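Local coordinates for protein SVS_variant_AS1 (Streptomyces sp. CWA1, PDB 6TJA) that probably cyclises geranylgeranyl diphosphate to the diterpene spiroviolene, as an engineered variant of a reconstructed ancestral class I terpene synthase, at residues Arg112-Pro117 against Arg147-Ala152; Gly170-Leu175 against Thr242-Tyr247. All blocks are in the same frame, centred on the assembly; numbering follows the deposited sequence.

Overall arrangement
Both contacts lie within one all-helical class I terpene synthase domain, their centres about 30 Å apart and their nearest atoms about 18 Å apart. Along the chain they come in series, linked by helix 143-169. Near its start, that helix packs against the end of helix 100-115 in contact 1, and beyond its last turn the chain enters the 170-175 loop of contact 2. There the loop meets 242-247, which leads into helix 246-254 just after an unmodelled gap at 234-241. Contact 1 is buried and bordered by the second subunit, whereas contact 2 is partly buried and touched by no other chain. One long helix connects packing near the dimer interface with loops.

Contact 1 of 2, residues Arg112-Pro117 against Arg147-Ala152; sequences RALEAP and RRFVHA
R147 NH1 donates to E115 OE1 at 2.8 Å in a nearly straight salt bridge (166°), where two helices of the class I terpene synthase fold, 100-115 and 143-169, pack together. The acceptor lies in the guanidinium plane but is approached from well above its own carboxylate plane, the two planes being 65° apart. The R147 side chain starts away from 112-117, and bends at chi2 and chi3 bring its guanidinium back to E115. A water sits 2.5 Å from E115 OE1, doubtfully short for a hydrogen bond, and weakly accepts from R147 NH2, while Q111 NE2 holds E115 OE2, so both carboxylate oxygens have partners. V150 CG1 presses against the same carboxylate, 3.3 Å from E115 CD.

Beside the salt bridge the contact turns apolar. L114 reaches across to 147-152 and puts CD2 4.0 Å from V150 CA, its chi1 of 177° turning CG away from the backbone N; L114 CG lies 4.1 Å from V150 CG2. F137 meets the F149 ring edge-to-face, and H209 of the second subunit packs on R147. L114 CD2 also approaches that F149 ring obliquely, 4.1 Å from CE2.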
loop_
_atom_site.group_PDB
_atom_site.type_symbol
_atom_site.label_atom_id
_atom_site.label_comp_id
_atom_site.label_asym_id
_atom_site.label_seq_id
_atom_site.Cartn_x
_atom_site.Cartn_y
_atom_site.Cartn_z
ATOM N N ARG A 112 7.865 -6.885 2.290
ATOM C CA ARG A 112 8.638 -7.503 1.187
ATOM C C ARG A 112 8.512 -9.032 1.236
ATOM O O ARG A 112 8.257 -9.628 0.181
ATOM C CB ARG A 112 10.095 -7.044 1.196
ATOM C CG ARG A 112 10.896 -7.560 0.004
ATOM C CD ARG A 112 10.386 -6.978 -1.299
ATOM N NE ARG A 112 10.910 -7.611 -2.493
ATOM C CZ ARG A 112 10.373 -7.504 -3.706
ATOM N NH1 ARG A 112 9.285 -6.772 -3.893
ATOM N NH2 ARG A 112 10.957 -8.095 -4.741
ATOM N N ALA A 113 8.613 -9.635 2.415
ATOM C CA ALA A 113 8.450 -11.094 2.646
ATOM C C ALA A 113 7.091 -11.584 2.140
ATOM O O ALA A 113 7.021 -12.727 1.611
ATOM C CB ALA A 113 8.613 -11.393 4.114
ATOM N N LEU A 114 6.045 -10.770 2.320
ATOM C CA LEU A 114 4.659 -11.096 1.882
ATOM C C LEU A 114 4.601 -11.143 0.348
ATOM O O LEU A 114 3.859 -11.973 -0.163
ATOM C CB LEU A 114 3.687 -10.053 2.444
ATOM C CG LEU A 114 2.231 -10.212 2.021
ATOM C CD1 LEU A 114 1.681 -11.595 2.400
ATOM C CD2 LEU A 114 1.370 -9.108 2.636
ATOM N N GLU A 115 5.364 -10.280 -0.331
ATOM C CA GLU A 115 5.321 -10.087 -1.800
ATOM C C GLU A 115 6.368 -10.954 -2.515
ATOM O O GLU A 115 6.175 -11.206 -3.697
ATOM C CB GLU A 115 5.582 -8.620 -2.147
ATOM C CG GLU A 115 4.501 -7.716 -1.598
ATOM C CD GLU A 115 4.431 -6.296 -2.122
ATOM O OE1 GLU A 115 4.533 -6.109 -3.354
ATOM O OE2 GLU A 115 4.194 -5.389 -1.285
ATOM N N ALA A 116 7.394 -11.375 -1.817
ATOM C CA ALA A 116 8.467 -12.149 -2.382
ATOM C C ALA A 116 8.757 -13.389 -1.583
ATOM O O ALA A 116 9.282 -13.313 -0.532
ATOM C CB ALA A 116 9.697 -11.292 -2.455
ATOM N N PRO A 117 8.419 -14.541 -2.115
ATOM C CA PRO A 117 8.617 -15.845 -1.493
ATOM C C PRO A 117 10.072 -16.202 -1.294
ATOM O O PRO A 117 10.353 -16.959 -0.421
ATOM C CB PRO A 117 7.954 -16.811 -2.464
ATOM C CG PRO A 117 7.098 -15.997 -3.297
ATOM C CD PRO A 117 7.699 -14.644 -3.378
ATOM N N ARG A 147 -3.002 -9.680 -4.706
ATOM C CA ARG A 147 -2.504 -8.286 -4.737
ATOM C C ARG A 147 -3.438 -7.403 -3.914
ATOM O O ARG A 147 -2.939 -6.502 -3.244
ATOM C CB ARG A 147 -2.370 -7.751 -6.158
ATOM C CG ARG A 147 -1.180 -8.310 -6.922
ATOM C CD ARG A 147 0.185 -8.128 -6.276
ATOM N NE ARG A 147 0.691 -6.767 -6.308
ATOM C CZ ARG A 147 1.792 -6.365 -5.673
ATOM N NH1 ARG A 147 2.477 -7.225 -4.935
ATOM N NH2 ARG A 147 2.203 -5.112 -5.786
ATOM N N ARG A 148 -4.741 -7.647 -3.969
ATOM C CA ARG A 148 -5.713 -6.901 -3.143
ATOM C C ARG A 148 -5.304 -7.082 -1.678
ATOM O O ARG A 148 -5.305 -6.063 -0.963
ATOM C CB ARG A 148 -7.149 -7.340 -3.443
ATOM C CG ARG A 148 -7.629 -6.964 -4.840
ATOM C CD ARG A 148 -9.009 -7.520 -5.156
ATOM N NE ARG A 148 -9.450 -7.190 -6.501
ATOM C CZ ARG A 148 -10.629 -7.528 -7.042
ATOM N NH1 ARG A 148 -11.543 -8.187 -6.347
ATOM N NH2 ARG A 148 -10.910 -7.160 -8.276
ATOM N N PHE A 149 -4.888 -8.292 -1.277
ATOM C CA PHE A 149 -4.511 -8.585 0.134
ATOM C C PHE A 149 -3.187 -7.873 0.484
ATOM O O PHE A 149 -3.099 -7.193 1.550
ATOM C CB PHE A 149 -4.436 -10.082 0.436
ATOM C CG PHE A 149 -4.009 -10.334 1.859
ATOM C CD1 PHE A 149 -4.906 -10.177 2.902
ATOM C CD2 PHE A 149 -2.682 -10.616 2.168
ATOM C CE1 PHE A 149 -4.497 -10.316 4.224
ATOM C CE2 PHE A 149 -2.277 -10.764 3.489
ATOM C CZ PHE A 149 -3.183 -10.617 4.508
ATOM N N VAL A 150 -2.205 -8.000 -0.414
ATOM C CA VAL A 150 -0.852 -7.416 -0.256
ATOM C C VAL A 150 -1.015 -5.912 -0.017
ATOM O O VAL A 150 -0.336 -5.365 0.870
ATOM C CB VAL A 150 0.026 -7.714 -1.487
ATOM C CG1 VAL A 150 1.236 -6.810 -1.548
ATOM C CG2 VAL A 150 0.439 -9.175 -1.557
ATOM N N HIS A 151 -1.846 -5.254 -0.813
ATOM C CA HIS A 151 -2.011 -3.776 -0.780
ATOM C C HIS A 151 -2.743 -3.364 0.510
ATOM O O HIS A 151 -2.435 -2.304 1.059
ATOM C CB HIS A 151 -2.739 -3.309 -2.050
ATOM C CG HIS A 151 -1.896 -3.305 -3.270
ATOM N ND1 HIS A 151 -0.572 -2.889 -3.248
ATOM C CD2 HIS A 151 -2.173 -3.606 -4.550
ATOM C CE1 HIS A 151 -0.070 -2.993 -4.469
ATOM N NE2 HIS A 151 -1.033 -3.414 -5.286
ATOM N N ALA A 152 -3.712 -4.152 0.951
ATOM C CA ALA A 152 -4.464 -3.915 2.205
ATOM C C ALA A 152 -3.482 -4.001 3.382
ATOM O O ALA A 152 -3.570 -3.143 4.311
ATOM C CB ALA A 152 -5.602 -4.908 2.358
HETATM O O HOH W 1 4.710 -3.747 -4.038
#

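Contact 2 of 2, residues Gly170-Leu175 against Thr242-Tyr247; sequences GHMPGL and TDQNIY
Q244 crosses the ring of P173 at about a right angle where two loops of the class I terpene synthase fold run alongside each other, one leaving helix 143-169 and the other entering helix 246-254. From CB the Q244 chain leaves with CG anti to the carbonyl carbon (chi1 -67°) and continues extended. Q244 CG comes 4.0 Å from P173 CD, with M172 SD somewhat farther off. The amide carbon Q244 CD passes 4.2 Å from H171 O. At the tip, Q244 OE1 rests 3.5 Å from P173 CD and accepts a hydrogen bond from N166 ND2, while Q244 NE2 donates to Q163 O. Both ends of this buried amide are therefore satisfied by helix 143-169, which fixes its rotation. A leucine here would probably leave N166 ND2 and Q163 O without these mates and strip the loop of its polar tie to that helix.

M172 folds over the backbone of the opposite loop: bends at chi2 and chi3 bring M172 CE to 3.4 Å from D243 O, with the poorly ordered T242 close by. Farther along, L175 and I246 run alongside one another in the same direction, and their CD1 atoms meet at 3.8 Å. I246 N donates to D229 OD2, tying the start of helix 246-254 to helix 211-231; D229 lies within a sequence that matches the family's NSE motif, next to its asparagine. N245 is the N-cap, its OD1 accepting from S248 N, and its ND2 donates to D243 OD1 at 2.9 Å (167°), meeting the carboxylate on its anti side.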
loop_
_atom_site.group_PDB
_atom_site.type_symbol
_atom_site.label_atom_id
_atom_site.label_comp_id
_atom_site.label_asym_id
_atom_site.label_seq_id
_atom_site.Cartn_x
_atom_site.Cartn_y
_atom_site.Cartn_z
ATOM N N GLY A 170 4.404 11.600 21.780
ATOM C CA GLY A 170 3.294 11.917 22.706
ATOM C C GLY A 170 2.307 12.865 22.054
ATOM O O GLY A 170 1.741 13.731 22.756
ATOM N N HIS A 171 2.123 12.735 20.735
ATOM C CA HIS A 171 1.131 13.532 19.973
ATOM C C HIS A 171 -0.214 12.806 19.949
ATOM O O HIS A 171 -0.281 11.657 19.462
ATOM C CB HIS A 171 1.625 13.819 18.564
ATOM C CG HIS A 171 0.608 14.485 17.705
ATOM N ND1 HIS A 171 0.380 15.845 17.753
ATOM C CD2 HIS A 171 -0.219 13.982 16.756
ATOM C CE1 HIS A 171 -0.551 16.153 16.869
ATOM N NE2 HIS A 171 -0.943 15.013 16.248
ATOM N N MET A 172 -1.255 13.491 20.401
ATOM C CA MET A 172 -2.644 12.996 20.384
ATOM C C MET A 172 -3.316 13.559 19.127
ATOM O O MET A 172 -3.609 14.746 19.054
ATOM C CB MET A 172 -3.386 13.403 21.667
ATOM C CG MET A 172 -4.809 12.838 21.763
ATOM S SD MET A 172 -4.877 11.008 21.691
ATOM C CE MET A 172 -4.005 10.623 23.206
ATOM N N PRO A 173 -3.593 12.723 18.094
ATOM C CA PRO A 173 -4.139 13.233 16.838
ATOM C C PRO A 173 -5.523 13.829 17.121
ATOM O O PRO A 173 -6.158 13.407 18.086
ATOM C CB PRO A 173 -4.189 11.997 15.934
ATOM C CG PRO A 173 -4.210 10.810 16.851
ATOM C CD PRO A 173 -3.458 11.253 18.098
ATOM N N GLY A 174 -5.922 14.840 16.349
ATOM C CA GLY A 174 -7.309 15.327 16.301
ATOM C C GLY A 174 -8.239 14.258 15.726
ATOM O O GLY A 174 -7.756 13.148 15.346
ATOM N N LEU A 175 -9.539 14.535 15.689
ATOM C CA LEU A 175 -10.533 13.553 15.207
ATOM C C LEU A 175 -10.217 13.118 13.767
ATOM O O LEU A 175 -10.267 11.905 13.471
ATOM C CB LEU A 175 -11.925 14.175 15.267
ATOM C CG LEU A 175 -13.008 13.217 14.800
ATOM C CD1 LEU A 175 -12.942 11.949 15.641
ATOM C CD2 LEU A 175 -14.380 13.889 14.885
ATOM N N THR A 242 -3.527 9.348 27.169
ATOM C CA THR A 242 -2.167 8.936 26.697
ATOM C C THR A 242 -2.262 7.979 25.491
ATOM O O THR A 242 -1.552 8.211 24.491
ATOM C CB THR A 242 -1.368 8.253 27.819
ATOM O OG1 THR A 242 -1.103 9.226 28.831
ATOM C CG2 THR A 242 -0.062 7.648 27.340
ATOM N N ASP A 243 -3.048 6.902 25.623
ATOM C CA ASP A 243 -3.283 5.880 24.571
ATOM C C ASP A 243 -4.075 6.536 23.422
ATOM O O ASP A 243 -4.967 7.366 23.682
ATOM C CB ASP A 243 -3.951 4.637 25.169
ATOM C CG ASP A 243 -4.174 3.494 24.183
ATOM O OD1 ASP A 243 -5.364 3.171 23.904
ATOM O OD2 ASP A 243 -3.163 2.920 23.700
ATOM N N GLN A 244 -3.727 6.234 22.176
ATOM C CA GLN A 244 -4.435 6.815 21.005
ATOM C C GLN A 244 -5.673 5.945 20.761
ATOM O O GLN A 244 -5.505 4.837 20.275
ATOM C CB GLN A 244 -3.522 6.894 19.784
ATOM C CG GLN A 244 -2.373 7.882 19.930
ATOM C CD GLN A 244 -1.499 7.753 18.707
ATOM O OE1 GLN A 244 -1.882 8.153 17.611
ATOM N NE2 GLN A 244 -0.371 7.088 18.857
ATOM N N ASN A 245 -6.834 6.398 21.217
ATOM C CA ASN A 245 -8.143 5.733 20.991
ATOM C C ASN A 245 -9.155 6.876 20.886
ATOM O O ASN A 245 -8.793 8.012 21.250
ATOM C CB ASN A 245 -8.457 4.690 22.073
ATOM C CG ASN A 245 -8.542 5.289 23.466
ATOM O OD1 ASN A 245 -9.421 6.096 23.752
ATOM N ND2 ASN A 245 -7.612 4.934 24.333
ATOM N N ILE A 246 -10.365 6.601 20.421
ATOM C CA ILE A 246 -11.397 7.650 20.149
ATOM C C ILE A 246 -11.661 8.457 21.424
ATOM O O ILE A 246 -11.804 9.713 21.350
ATOM C CB ILE A 246 -12.677 7.010 19.579
ATOM C CG1 ILE A 246 -13.667 8.085 19.135
ATOM C CG2 ILE A 246 -13.296 6.016 20.558
ATOM C CD1 ILE A 246 -13.124 9.013 18.066
ATOM N N TYR A 247 -11.682 7.769 22.562
ATOM C CA TYR A 247 -12.000 8.378 23.881
ATOM C C TYR A 247 -10.927 9.408 24.246
ATOM O O TYR A 247 -11.303 10.552 24.496
ATOM C CB TYR A 247 -12.213 7.290 24.930
ATOM C CG TYR A 247 -13.201 6.252 24.473
ATOM C CD1 TYR A 247 -14.540 6.553 24.312
ATOM C CD2 TYR A 247 -12.775 5.008 24.083
ATOM C CE1 TYR A 247 -15.441 5.595 23.882
ATOM C CE2 TYR A 247 -13.652 4.056 23.623
ATOM C CZ TYR A 247 -14.991 4.335 23.543
ATOM O OH TYR A 247 -15.832 3.373 23.047
#